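Large adhesion protein (Lap) involved in biofilm formation (Marinobacter hydrocarbonoclasticus, PDB 6XI3) takes part in biofilm formation, its tandem calcium-binding Ig-like beta-sandwich domains probably extending the adhesin away from the cell towards its target. Local coordinates at residues A67-N72 with S92-S97; D126-V131 with S144-D149; V150-Q155 with Q202-N207; V156-T161 with V197-Q202; N166-T171 with V185-L190. All coordinates share one frame; numbering follows the deposited sequence.

Contact 1. Residues A67-N72 with S92-S97. With CA (calcium ion), chain E.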
# COMPACT_ATOMS: atom_id res chain seq x y z
N ALA A 67 45.24 5.30 -11.60
CA ALA A 67 45.23 3.83 -11.40
C ALA A 67 46.66 3.25 -11.42
O ALA A 67 46.79 1.99 -11.42
CB ALA A 67 44.38 3.20 -12.47
N GLY A 68 47.69 4.08 -11.55
CA GLY A 68 49.09 3.63 -11.70
C GLY A 68 49.51 3.21 -13.10
O GLY A 68 50.66 2.82 -13.24
N ASN A 69 48.66 3.30 -14.14
CA ASN A 69 49.09 3.06 -15.54
C ASN A 69 50.17 4.10 -15.89
O ASN A 69 50.07 5.24 -15.43
CB ASN A 69 47.93 3.12 -16.51
CG ASN A 69 46.81 2.20 -16.08
OD1 ASN A 69 47.03 0.99 -16.02
ND2 ASN A 69 45.65 2.75 -15.79
N ILE A 70 51.16 3.73 -16.68
CA ILE A 70 52.30 4.63 -17.00
C ILE A 70 52.39 4.78 -18.51
O ILE A 70 52.36 3.77 -19.24
CB ILE A 70 53.63 4.12 -16.40
CG1 ILE A 70 53.61 4.13 -14.86
CG2 ILE A 70 54.82 4.91 -16.93
CD1 ILE A 70 54.66 3.21 -14.20
N VAL A 71 52.59 6.01 -18.95
CA VAL A 71 53.10 6.26 -20.31
C VAL A 71 54.59 6.61 -20.17
O VAL A 71 54.90 7.53 -19.37
CB VAL A 71 52.29 7.35 -21.04
CG1 VAL A 71 53.09 7.95 -22.19
CG2 VAL A 71 50.96 6.80 -21.54
N ASN A 72 55.43 5.99 -20.98
CA ASN A 72 56.88 6.30 -21.07
C ASN A 72 57.14 7.10 -22.34
O ASN A 72 56.67 6.66 -23.40
CB ASN A 72 57.73 5.03 -21.06
CG ASN A 72 57.74 4.42 -19.69
OD1 ASN A 72 58.31 4.98 -18.76
ND2 ASN A 72 57.00 3.33 -19.54
N SER A 92 45.93 5.34 -23.29
CA SER A 92 46.13 4.20 -22.36
C SER A 92 45.77 4.61 -20.92
O SER A 92 45.65 3.73 -20.09
CB SER A 92 47.54 3.66 -22.45
OG SER A 92 48.49 4.61 -21.98
N LEU A 93 45.66 5.90 -20.61
CA LEU A 93 45.51 6.32 -19.20
C LEU A 93 44.01 6.48 -18.91
O LEU A 93 43.23 6.73 -19.86
CB LEU A 93 46.26 7.61 -18.92
CG LEU A 93 47.76 7.55 -19.22
CD1 LEU A 93 48.44 8.86 -18.86
CD2 LEU A 93 48.41 6.39 -18.50
N VAL A 94 43.66 6.35 -17.63
CA VAL A 94 42.28 6.60 -17.15
C VAL A 94 42.18 8.03 -16.63
O VAL A 94 43.21 8.63 -16.31
CB VAL A 94 41.84 5.57 -16.10
CG1 VAL A 94 41.83 4.17 -16.69
CG2 VAL A 94 42.65 5.62 -14.81
N ASP A 95 40.95 8.52 -16.53
CA ASP A 95 40.61 9.88 -16.06
C ASP A 95 41.06 10.05 -14.60
O ASP A 95 41.20 9.06 -13.87
CB ASP A 95 39.11 10.17 -16.24
CG ASP A 95 38.69 10.48 -17.68
OD1 ASP A 95 39.57 10.40 -18.59
OD2 ASP A 95 37.51 10.85 -17.87
N GLY A 96 41.21 11.31 -14.22
CA GLY A 96 41.67 11.74 -12.90
C GLY A 96 42.98 12.49 -13.03
O GLY A 96 43.25 13.07 -14.11
N SER A 97 43.78 12.48 -11.97
CA SER A 97 45.06 13.22 -11.91
C SER A 97 46.06 12.57 -12.88
O SER A 97 46.02 11.36 -13.08
CB SER A 97 45.60 13.23 -10.52
OG SER A 97 45.82 11.87 -10.13
CA CA E . 35.69 11.54 -16.71
O HOH W 1 50.14 3.19 -20.64
O HOH W 2 33.65 12.32 -15.75

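Contact 2. Residues D126-V131 with S144-D149. With CA (calcium ion), chain E.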
# COMPACT_ATOMS: atom_id res chain seq x y z
N ASP A 126 28.99 7.91 -16.02
CA ASP A 126 27.56 7.52 -16.15
C ASP A 126 27.31 6.30 -15.27
O ASP A 126 28.26 5.56 -14.98
CB ASP A 126 27.19 7.28 -17.62
CG ASP A 126 25.71 7.40 -17.95
OD1 ASP A 126 25.01 8.11 -17.23
OD2 ASP A 126 25.28 6.76 -18.93
N LEU A 127 26.06 6.10 -14.85
CA LEU A 127 25.68 4.86 -14.14
C LEU A 127 24.26 4.50 -14.60
O LEU A 127 23.50 5.43 -14.81
CB LEU A 127 25.76 5.09 -12.63
CG LEU A 127 25.39 3.88 -11.76
CD1 LEU A 127 26.18 3.88 -10.46
CD2 LEU A 127 23.89 3.87 -11.45
N THR A 128 23.99 3.21 -14.76
CA THR A 128 22.63 2.65 -14.97
C THR A 128 22.37 1.68 -13.83
O THR A 128 23.35 1.08 -13.30
CB THR A 128 22.47 1.99 -16.35
OG1 THR A 128 23.23 0.78 -16.36
CG2 THR A 128 22.88 2.90 -17.50
N VAL A 129 21.11 1.56 -13.43
CA VAL A 129 20.67 0.45 -12.55
C VAL A 129 19.37 -0.12 -13.12
O VAL A 129 18.57 0.64 -13.68
CB VAL A 129 20.48 0.89 -11.10
CG1 VAL A 129 19.30 1.84 -10.95
CG2 VAL A 129 20.33 -0.35 -10.23
N SER A 130 19.18 -1.43 -13.01
CA SER A 130 17.96 -2.07 -13.54
C SER A 130 17.56 -3.23 -12.64
O SER A 130 18.45 -3.97 -12.15
CB SER A 130 18.15 -2.44 -14.99
OG SER A 130 18.52 -3.79 -15.13
N VAL A 131 16.26 -3.33 -12.38
CA VAL A 131 15.70 -4.45 -11.59
C VAL A 131 15.59 -5.66 -12.51
O VAL A 131 14.92 -5.58 -13.52
CB VAL A 131 14.36 -4.09 -10.96
CG1 VAL A 131 13.75 -5.31 -10.28
CG2 VAL A 131 14.53 -2.96 -9.98
N SER A 144 21.07 -5.24 -11.30
CA SER A 144 22.35 -5.21 -12.03
C SER A 144 22.48 -3.81 -12.59
O SER A 144 21.50 -3.07 -12.51
CB SER A 144 22.41 -6.28 -13.09
OG SER A 144 21.63 -5.92 -14.20
N GLY A 145 23.67 -3.45 -13.07
CA GLY A 145 23.86 -2.16 -13.71
C GLY A 145 25.20 -2.07 -14.40
O GLY A 145 25.96 -3.06 -14.40
N THR A 146 25.47 -0.89 -14.92
CA THR A 146 26.64 -0.57 -15.76
C THR A 146 27.16 0.73 -15.19
O THR A 146 26.37 1.47 -14.60
CB THR A 146 26.29 -0.40 -17.25
OG1 THR A 146 25.41 0.72 -17.37
CG2 THR A 146 25.64 -1.62 -17.85
N THR A 147 28.44 1.00 -15.41
CA THR A 147 29.01 2.33 -15.14
C THR A 147 29.92 2.71 -16.29
O THR A 147 30.38 1.81 -16.98
CB THR A 147 29.75 2.36 -13.79
OG1 THR A 147 30.88 1.49 -13.87
CG2 THR A 147 28.85 1.95 -12.65
N THR A 148 30.24 3.99 -16.37
CA THR A 148 31.25 4.56 -17.29
C THR A 148 32.12 5.50 -16.45
O THR A 148 31.57 6.31 -15.70
CB THR A 148 30.56 5.30 -18.45
OG1 THR A 148 29.69 4.37 -19.08
CG2 THR A 148 31.53 5.84 -19.47
N ASP A 149 33.44 5.39 -16.60
CA ASP A 149 34.43 6.22 -15.85
C ASP A 149 34.30 6.06 -14.33
O ASP A 149 34.63 7.00 -13.61
CB ASP A 149 34.31 7.71 -16.20
CG ASP A 149 35.64 8.42 -15.94
OD1 ASP A 149 36.64 7.69 -15.92
OD2 ASP A 149 35.64 9.64 -15.69
CA CA E . 35.69 11.54 -16.71
O HOH W 3 19.30 -6.73 -14.22
O HOH W 2 33.65 12.32 -15.75

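Contact 3. Residues V150-Q155 with Q202-N207. With CA (calcium ion), chain E.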
# COMPACT_ATOMS: atom_id res chain seq x y z
N VAL A 150 33.86 4.92 -13.85
CA VAL A 150 33.92 4.56 -12.40
C VAL A 150 34.95 3.44 -12.25
O VAL A 150 34.86 2.46 -12.99
CB VAL A 150 32.55 4.10 -11.88
CG1 VAL A 150 32.62 3.67 -10.41
CG2 VAL A 150 31.51 5.18 -12.10
N ALA A 151 35.91 3.60 -11.32
CA ALA A 151 37.07 2.70 -11.18
C ALA A 151 36.60 1.33 -10.74
O ALA A 151 35.79 1.23 -9.82
CB ALA A 151 38.08 3.25 -10.18
N PRO A 152 37.11 0.23 -11.33
CA PRO A 152 36.90 -1.10 -10.75
C PRO A 152 37.25 -1.11 -9.26
O PRO A 152 38.09 -0.31 -8.84
CB PRO A 152 37.81 -1.99 -11.60
CG PRO A 152 37.85 -1.28 -12.92
CD PRO A 152 37.88 0.19 -12.58
N ASN A 153 36.53 -1.93 -8.48
CA ASN A 153 36.56 -2.01 -6.99
C ASN A 153 35.92 -0.77 -6.35
O ASN A 153 35.83 -0.77 -5.12
CB ASN A 153 37.97 -2.25 -6.44
CG ASN A 153 38.39 -3.66 -6.76
OD1 ASN A 153 37.74 -4.61 -6.33
ND2 ASN A 153 39.40 -3.80 -7.61
N GLY A 154 35.48 0.21 -7.14
CA GLY A 154 34.56 1.25 -6.66
C GLY A 154 33.28 0.63 -6.10
O GLY A 154 32.97 -0.53 -6.46
N GLN A 155 32.60 1.35 -5.22
CA GLN A 155 31.37 0.88 -4.54
C GLN A 155 30.18 1.64 -5.11
O GLN A 155 30.29 2.87 -5.29
CB GLN A 155 31.47 1.08 -3.02
CG GLN A 155 32.53 0.20 -2.36
CD GLN A 155 32.16 -1.26 -2.50
OE1 GLN A 155 31.09 -1.68 -2.06
NE2 GLN A 155 33.00 -2.03 -3.18
N GLN A 202 30.83 7.35 -7.70
CA GLN A 202 31.61 8.55 -8.06
C GLN A 202 32.49 8.17 -9.25
O GLN A 202 33.07 7.09 -9.23
CB GLN A 202 32.37 9.04 -6.82
CG GLN A 202 32.80 10.49 -6.94
CD GLN A 202 33.48 11.02 -5.69
OE1 GLN A 202 34.66 10.76 -5.43
NE2 GLN A 202 32.73 11.82 -4.96
N ASP A 203 32.54 9.01 -10.27
CA ASP A 203 33.41 8.78 -11.44
C ASP A 203 34.81 9.28 -11.06
O ASP A 203 35.01 9.87 -9.96
CB ASP A 203 32.80 9.38 -12.71
CG ASP A 203 32.93 10.88 -12.86
OD1 ASP A 203 33.68 11.50 -12.07
OD2 ASP A 203 32.29 11.42 -13.80
N ARG A 204 35.78 9.02 -11.91
CA ARG A 204 37.20 9.25 -11.57
C ARG A 204 37.49 10.75 -11.55
O ARG A 204 38.59 11.11 -11.14
CB ARG A 204 38.08 8.54 -12.58
CG ARG A 204 37.92 7.03 -12.62
CD ARG A 204 38.97 6.56 -13.59
NE ARG A 204 39.13 5.14 -13.67
CZ ARG A 204 38.56 4.34 -14.55
NH1 ARG A 204 37.69 4.81 -15.43
NH2 ARG A 204 38.79 3.06 -14.52
N ASN A 205 36.57 11.60 -12.02
CA ASN A 205 36.77 13.06 -11.88
C ASN A 205 36.02 13.58 -10.64
O ASN A 205 35.95 14.77 -10.49
CB ASN A 205 36.40 13.81 -13.15
CG ASN A 205 37.28 13.41 -14.31
OD1 ASN A 205 36.92 12.52 -15.07
ND2 ASN A 205 38.44 14.06 -14.41
N GLY A 206 35.55 12.71 -9.76
CA GLY A 206 34.92 13.14 -8.50
C GLY A 206 33.46 13.56 -8.66
O GLY A 206 32.97 14.24 -7.75
N ASN A 207 32.78 13.16 -9.74
CA ASN A 207 31.38 13.58 -9.99
C ASN A 207 30.45 12.43 -9.57
O ASN A 207 30.73 11.25 -9.94
CB ASN A 207 31.09 13.94 -11.45
CG ASN A 207 31.99 15.04 -11.98
OD1 ASN A 207 32.86 14.77 -12.79
ND2 ASN A 207 31.83 16.24 -11.48
CA CA E . 35.69 11.54 -16.71
O HOH W 4 35.59 6.13 -9.64
O HOH W 5 31.88 4.90 -6.46
O HOH W 2 33.65 12.32 -15.75

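Contact 4. Residues V156-T161 with V197-Q202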
# COMPACT_ATOMS: atom_id res chain seq x y z
N VAL A 156 29.09 0.92 -5.34
CA VAL A 156 27.78 1.52 -5.72
C VAL A 156 26.88 1.46 -4.49
O VAL A 156 26.68 0.33 -3.98
CB VAL A 156 27.15 0.80 -6.91
CG1 VAL A 156 25.78 1.37 -7.24
CG2 VAL A 156 28.06 0.84 -8.10
N ALA A 157 26.45 2.63 -4.01
CA ALA A 157 25.52 2.77 -2.89
C ALA A 157 24.12 2.56 -3.46
O ALA A 157 23.74 3.32 -4.40
CB ALA A 157 25.69 4.12 -2.20
N ILE A 158 23.40 1.57 -2.92
CA ILE A 158 22.02 1.20 -3.36
C ILE A 158 21.04 1.40 -2.21
O ILE A 158 21.31 0.94 -1.05
CB ILE A 158 21.96 -0.22 -3.93
CG1 ILE A 158 22.80 -0.30 -5.21
CG2 ILE A 158 20.51 -0.61 -4.19
CD1 ILE A 158 23.25 -1.69 -5.56
N THR A 159 19.93 2.03 -2.57
CA THR A 159 18.80 2.34 -1.68
C THR A 159 17.55 1.75 -2.33
O THR A 159 17.32 2.03 -3.53
CB THR A 159 18.69 3.86 -1.48
OG1 THR A 159 19.90 4.37 -0.93
CG2 THR A 159 17.60 4.26 -0.52
N MET A 160 16.75 1.04 -1.55
CA MET A 160 15.40 0.59 -1.95
C MET A 160 14.38 1.17 -0.97
O MET A 160 14.56 1.00 0.22
CB MET A 160 15.36 -0.93 -2.00
CG MET A 160 16.25 -1.40 -3.12
SD MET A 160 16.29 -3.16 -3.31
CE MET A 160 17.41 -3.56 -1.97
N THR A 161 13.41 1.92 -1.50
CA THR A 161 12.44 2.71 -0.71
C THR A 161 11.04 2.20 -1.08
O THR A 161 10.80 2.06 -2.31
CB THR A 161 12.59 4.21 -0.95
OG1 THR A 161 13.93 4.57 -0.63
CG2 THR A 161 11.64 5.04 -0.11
N VAL A 197 14.26 1.92 -6.63
CA VAL A 197 15.67 1.49 -6.45
C VAL A 197 16.56 2.65 -6.92
O VAL A 197 16.45 3.04 -8.09
CB VAL A 197 15.99 0.17 -7.16
CG1 VAL A 197 17.45 -0.21 -7.02
CG2 VAL A 197 15.13 -0.96 -6.62
N GLU A 198 17.39 3.18 -6.02
CA GLU A 198 18.36 4.25 -6.34
C GLU A 198 19.78 3.70 -6.20
O GLU A 198 20.07 2.99 -5.21
CB GLU A 198 18.09 5.45 -5.44
CG GLU A 198 19.11 6.56 -5.60
CD GLU A 198 18.88 7.44 -6.81
OE1 GLU A 198 17.69 7.69 -7.14
OE2 GLU A 198 19.88 7.87 -7.43
N ALA A 199 20.65 4.01 -7.18
CA ALA A 199 22.06 3.59 -7.21
C ALA A 199 22.92 4.81 -7.51
O ALA A 199 22.48 5.65 -8.31
CB ALA A 199 22.29 2.48 -8.20
N SER A 200 24.07 4.92 -6.84
CA SER A 200 24.98 6.07 -6.96
C SER A 200 26.44 5.62 -6.77
O SER A 200 26.74 4.64 -6.06
CB SER A 200 24.56 7.19 -6.04
OG SER A 200 24.75 6.84 -4.67
N ALA A 201 27.33 6.35 -7.40
CA ALA A 201 28.78 6.08 -7.31
C ALA A 201 29.50 7.37 -7.67
O ALA A 201 28.81 8.37 -7.85
CB ALA A 201 29.13 4.92 -8.20
N GLN A 202 30.83 7.35 -7.70
CA GLN A 202 31.61 8.55 -8.06
C GLN A 202 32.49 8.17 -9.25
O GLN A 202 33.07 7.09 -9.23
CB GLN A 202 32.37 9.04 -6.82
CG GLN A 202 32.80 10.49 -6.94
CD GLN A 202 33.48 11.02 -5.69
OE1 GLN A 202 34.66 10.76 -5.43
NE2 GLN A 202 32.73 11.82 -4.96
O HOH W 6 22.04 5.53 -3.71

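Contact 5. Residues N166-T171 with V185-L190. With EDO (1,2-ethanediol), chain L.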
# COMPACT_ATOMS: atom_id res chain seq x y z
N ASN A 166 9.93 3.14 4.27
CA ASN A 166 10.98 2.18 4.73
C ASN A 166 12.10 2.05 3.69
O ASN A 166 11.84 2.16 2.45
CB ASN A 166 10.46 0.78 5.05
CG ASN A 166 9.30 0.80 6.03
OD1 ASN A 166 9.45 1.30 7.13
ND2 ASN A 166 8.15 0.26 5.64
N ILE A 167 13.32 1.79 4.16
CA ILE A 167 14.54 1.77 3.32
C ILE A 167 15.34 0.48 3.57
O ILE A 167 15.52 0.07 4.72
CB ILE A 167 15.36 3.04 3.56
CG1 ILE A 167 14.59 4.30 3.12
CG2 ILE A 167 16.71 2.92 2.88
CD1 ILE A 167 15.40 5.59 3.13
N VAL A 168 15.79 -0.15 2.49
CA VAL A 168 16.87 -1.18 2.55
C VAL A 168 18.10 -0.59 1.87
O VAL A 168 17.96 -0.10 0.73
CB VAL A 168 16.45 -2.50 1.91
CG1 VAL A 168 17.66 -3.38 1.70
CG2 VAL A 168 15.38 -3.20 2.73
N ASN A 169 19.24 -0.62 2.55
CA ASN A 169 20.55 -0.17 2.01
C ASN A 169 21.33 -1.40 1.54
O ASN A 169 21.21 -2.50 2.12
CB ASN A 169 21.32 0.66 3.03
CG ASN A 169 20.57 1.93 3.41
OD1 ASN A 169 20.12 2.08 4.55
ND2 ASN A 169 20.43 2.84 2.48
N ALA A 170 22.08 -1.25 0.45
CA ALA A 170 22.94 -2.33 -0.05
C ALA A 170 24.13 -1.70 -0.77
O ALA A 170 24.10 -0.49 -0.99
CB ALA A 170 22.19 -3.29 -0.94
N THR A 171 25.13 -2.51 -1.05
CA THR A 171 26.37 -2.04 -1.71
C THR A 171 26.81 -3.11 -2.70
O THR A 171 26.57 -4.29 -2.47
CB THR A 171 27.39 -1.62 -0.65
OG1 THR A 171 28.45 -1.02 -1.39
CG2 THR A 171 27.91 -2.79 0.16
N VAL A 185 18.83 -9.89 -2.74
CA VAL A 185 18.83 -8.87 -1.65
C VAL A 185 17.49 -9.00 -0.90
O VAL A 185 16.43 -8.95 -1.57
CB VAL A 185 19.01 -7.44 -2.17
CG1 VAL A 185 18.97 -6.45 -1.02
CG2 VAL A 185 20.28 -7.25 -2.97
N ASP A 186 17.55 -9.12 0.44
CA ASP A 186 16.37 -9.31 1.34
C ASP A 186 15.57 -8.01 1.43
O ASP A 186 16.10 -6.99 1.94
CB ASP A 186 16.82 -9.78 2.73
CG ASP A 186 15.68 -10.06 3.72
OD1 ASP A 186 14.48 -10.00 3.31
OD2 ASP A 186 16.00 -10.34 4.89
N ILE A 187 14.32 -8.01 0.96
CA ILE A 187 13.43 -6.82 1.09
C ILE A 187 12.17 -7.19 1.90
O ILE A 187 11.14 -6.46 1.76
CB ILE A 187 13.07 -6.25 -0.29
CG1 ILE A 187 12.46 -7.30 -1.22
CG2 ILE A 187 14.29 -5.60 -0.90
CD1 ILE A 187 11.76 -6.71 -2.41
N SER A 188 12.25 -8.25 2.70
CA SER A 188 11.19 -8.66 3.65
C SER A 188 10.86 -7.51 4.62
O SER A 188 9.72 -7.44 5.04
CB SER A 188 11.53 -9.95 4.37
OG SER A 188 12.66 -9.80 5.19
N SER A 189 11.78 -6.57 4.86
CA SER A 189 11.51 -5.38 5.72
C SER A 189 10.65 -4.35 4.98
O SER A 189 10.21 -3.39 5.64
CB SER A 189 12.79 -4.76 6.20
OG SER A 189 13.33 -3.88 5.22
N LEU A 190 10.39 -4.50 3.68
CA LEU A 190 9.60 -3.49 2.93
C LEU A 190 8.14 -3.93 2.87
O LEU A 190 7.85 -5.09 3.03
CB LEU A 190 10.20 -3.25 1.55
CG LEU A 190 11.68 -2.82 1.53
CD1 LEU A 190 12.16 -2.64 0.10
CD2 LEU A 190 11.93 -1.55 2.32
C1 EDO L . 6.30 -6.91 6.09
O1 EDO L . 6.95 -5.66 5.88
C2 EDO L . 6.95 -8.10 5.48
O2 EDO L . 7.62 -8.98 6.35
O HOH W 7 14.41 -1.66 6.00

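Contact 1. Residues A67-N72 with S92-S97
At the calcium-bearing end of the first modelled Ig-like beta-sandwich domain, A67, N69 and V71, in the turn and strand start of 67-72, pack against S92, L93 and V94 of the loop that leads to strand 96-105. L93 and N69 carry the largest shares of the contact. The CG of L93 lies anti to its own carbonyl carbon (chi1 -57°), and the extended chain sends CD2 to N69, 3.7 Å from N69 O and 3.9 Å from N69 CB. The same methyl meets V71 CG2 at 4.0 Å, the two side chains crossing at about a right angle. V71 CG2 also lies 3.3 Å from S92 OG. Further along, V94 CG2 rests on A67 CB at 3.8 Å. The polar end of N69 is bound outside the pair: ND2 is hydrogen-bonded to D65 OD2, which also receives V94 N, while A67 N goes to D65 OD1. D65 thus bonds to both segments. Next in the chain, D95 OD2 binds the calcium ion at 2.3 Å, in a site shared with D121, T123, D149, N205 and a water. Another water joins I70 O (2.7 Å) to S92 OG (2.6 Å). No direct hydrogen bond crosses the contact, so cohesion here rests on methyl packing plus indirect polar links through D65 and water, directly beside a metal ligand.

Contact 2. Residues D126-V131 with S144-D149
D126 and T148 form the first hydrogen-bonded pair of the antiparallel beta hairpin made by strands 126-135 and 140-148, in the second modelled beta-sandwich domain. The short strand axes run 178° apart in direction and approach to 4.6 Å. T148 N reaches D126 O at 2.9 Å, and D126 N returns a bond to T148 O. At the other end S130 N and S144 O are 2.9 Å apart, and S144 N bonds back to S130 O. The middle is less regular: T128 N to T146 O is sound at 3.0 Å, but T146 N to T128 O is long at 3.3 Å and weak. Beside it the hydroxyls of T128 and T146 are modelled so close together that their exact positions are doubtful. On the face bearing L127 and T147, L127 CD1 touches T147 CG2 at 4.0 Å; L127 has CG anti to the backbone N (chi1 -180°), and its branches also reach A199 and A201 of the other sheet. Y180 covers this face next to V129, its OH hydrogen-bonding to T128 O, while G178 O engages T147 OG1. On the opposite face a water links the two serine hydroxyls, 2.5 Å from S144 OG and 3.2 Å from S130 OG. Just beyond the strand end, D149 OD2 binds the calcium ion.

Contact 3. Residues V150-Q155 with Q202-N207
R204 lays its guanidinium against A151 and P152, joining two calcium-end loops of the second modelled domain: a type II turn from A151 to G154 and a type I turn from D203 to G206. This is the tight side. The arginine chain is extended from CG to NE (chi2 -175°, chi3 172°) and runs alongside A151, one guanidinium face lying over the A151 backbone with NH2 3.8 Å from A151 CA; NH2 also comes within 3.6 Å of P152 CD, obliquely. Its charge is met by D149, whose OD1 forms a salt bridge with NH1; its CD lies against D95 O and its NE against V94 CB, both of the preceding domain. Deeper in, V150 CG1 packs on Q202 O at 3.6 Å. The other side is looser and wet. One water spans A151 N and Q202 O, and a second joins Q155 O to Q202 N at 2.8 and 2.9 Å, so the backbones here are linked through water, with no direct hydrogen bond across the contact. Within the second loop, D203 OD1 takes N205 N (an Asx turn) and N207 N from opposite faces of its carboxylate plane. N205 OD1 binds the calcium ion at 2.3 Å. A water on that ion donates to D203 OD2. D203 is therefore a second-shell residue that shapes the turn presenting N205 and grips a calcium-bound water. With D149 both a metal ligand and the partner of R204, the arginine would be expected to offset some of the negative charge gathered round the calcium.

Contact 4. Residues V156-T161 with V197-Q202
M160 and V197 lie side by side, pointing the same way, on the inner face of the four-stranded sheet where strands 155-161 and 193-202 run antiparallel, their short axes 161° apart. From M160 CB, which stays 4.6 Å from V197 CG2, the chain takes CG anti to its carbonyl carbon (chi1 -67°). CG is the atom that meets the valine, 3.7 Å from V197 CG2. SD follows at 4.1 Å from the same methyl, and a bend at chi3 (-79°) turns CE away from V197 to V185 of the facing sheet. The row continues with I158 CG2 against V197 CG1, V156 CG1 on A199 CB at 3.8 Å and V156 CG2 near A201 CB. L127, V129 and V131 press on the alanine and valine side of this row from strand 126-135, while Y180 covers V156 and A199. Two hydrogen-bonded pairs set the register. T159 N bonds to E198 O at 2.8 Å. In return E198 N reaches T159 O; A157 and S200 likewise exchange two bonds, and a water donates to A157 O while also touching S200 OG. The side chains of these pairs lie on the outer face, with T159 against I167 and N169. Four backbone bonds and an apolar inner face thus make this pair a regular part of the sandwich core, its polar side chains kept to the outer face.

Contact 5. Residues N166-T171 with V185-L190
The backbones carrying V168 and L190 come together without pairing: the CA atoms of N166 and L190 are 6.1 Å apart, those of V168 and I187 6.8 Å, and no hydrogen bond crosses. Residues 167-171 are strand, whereas 185-186 close a strand and give way to a type I turn from I187 to L190, shut by L190 N to I187 O at 2.8 Å. An Asx turn overlaps its start. D186 OD1 accepts S188 N on its anti side and the S188 hydroxyl on its syn side, so two bonds fix the start of the turn. V168 is the main side chain between the segments. With CG1 anti to the backbone N (chi1 166°), its CG2 is turned into the turn, 3.3 Å from S189 OG and 3.8 Å from L190 CD2, while CG1 faces V185 CG1 at 4.3 Å. L190 CD2 also sits 3.7 Å from N166 O and close to N166 CB. The amide of N166 belongs to another partner, its ND2 being hydrogen-bonded to D162 OD2. A water contacts both I167 O and S189 OG, though the first distance is short enough to leave its exact place uncertain. A 1,2-ethanediol, probably from the crystallisation liquor and doubtfully placed, is modelled donating to L190 O. V168 bonds through its backbone to M160 in the four-stranded sheet, V185 pairs with V141 in the three-stranded one, and L195 lies under I187 and L190: the contact closes one edge of the sandwich between strands 167-173 and 180-186.

Contacts 2 and 4 are hydrogen-bonded strand pairs, one in each sheet of the same sandwich, and they meet in its core through V129 and A199. Contacts 1, 3 and 5 have no direct hydrogen bond across their segments. Contact 1 is a surface contact and contact 5 is partly buried, yet they share four equivalent positions in consecutive domains: N69, V71, S92 and L93 correspond to N166, V168, S189 and L190, with a bridging water in each. Contact 3 is the irregular, water-bridged continuation of contact 4, sharing Q202. Contacts 1, 2 and 3 converge on one calcium ion, supplying D95, D149 and N205 respectively, so the metal joins two domains, whereas contacts 4 and 5 hold no metal ligand.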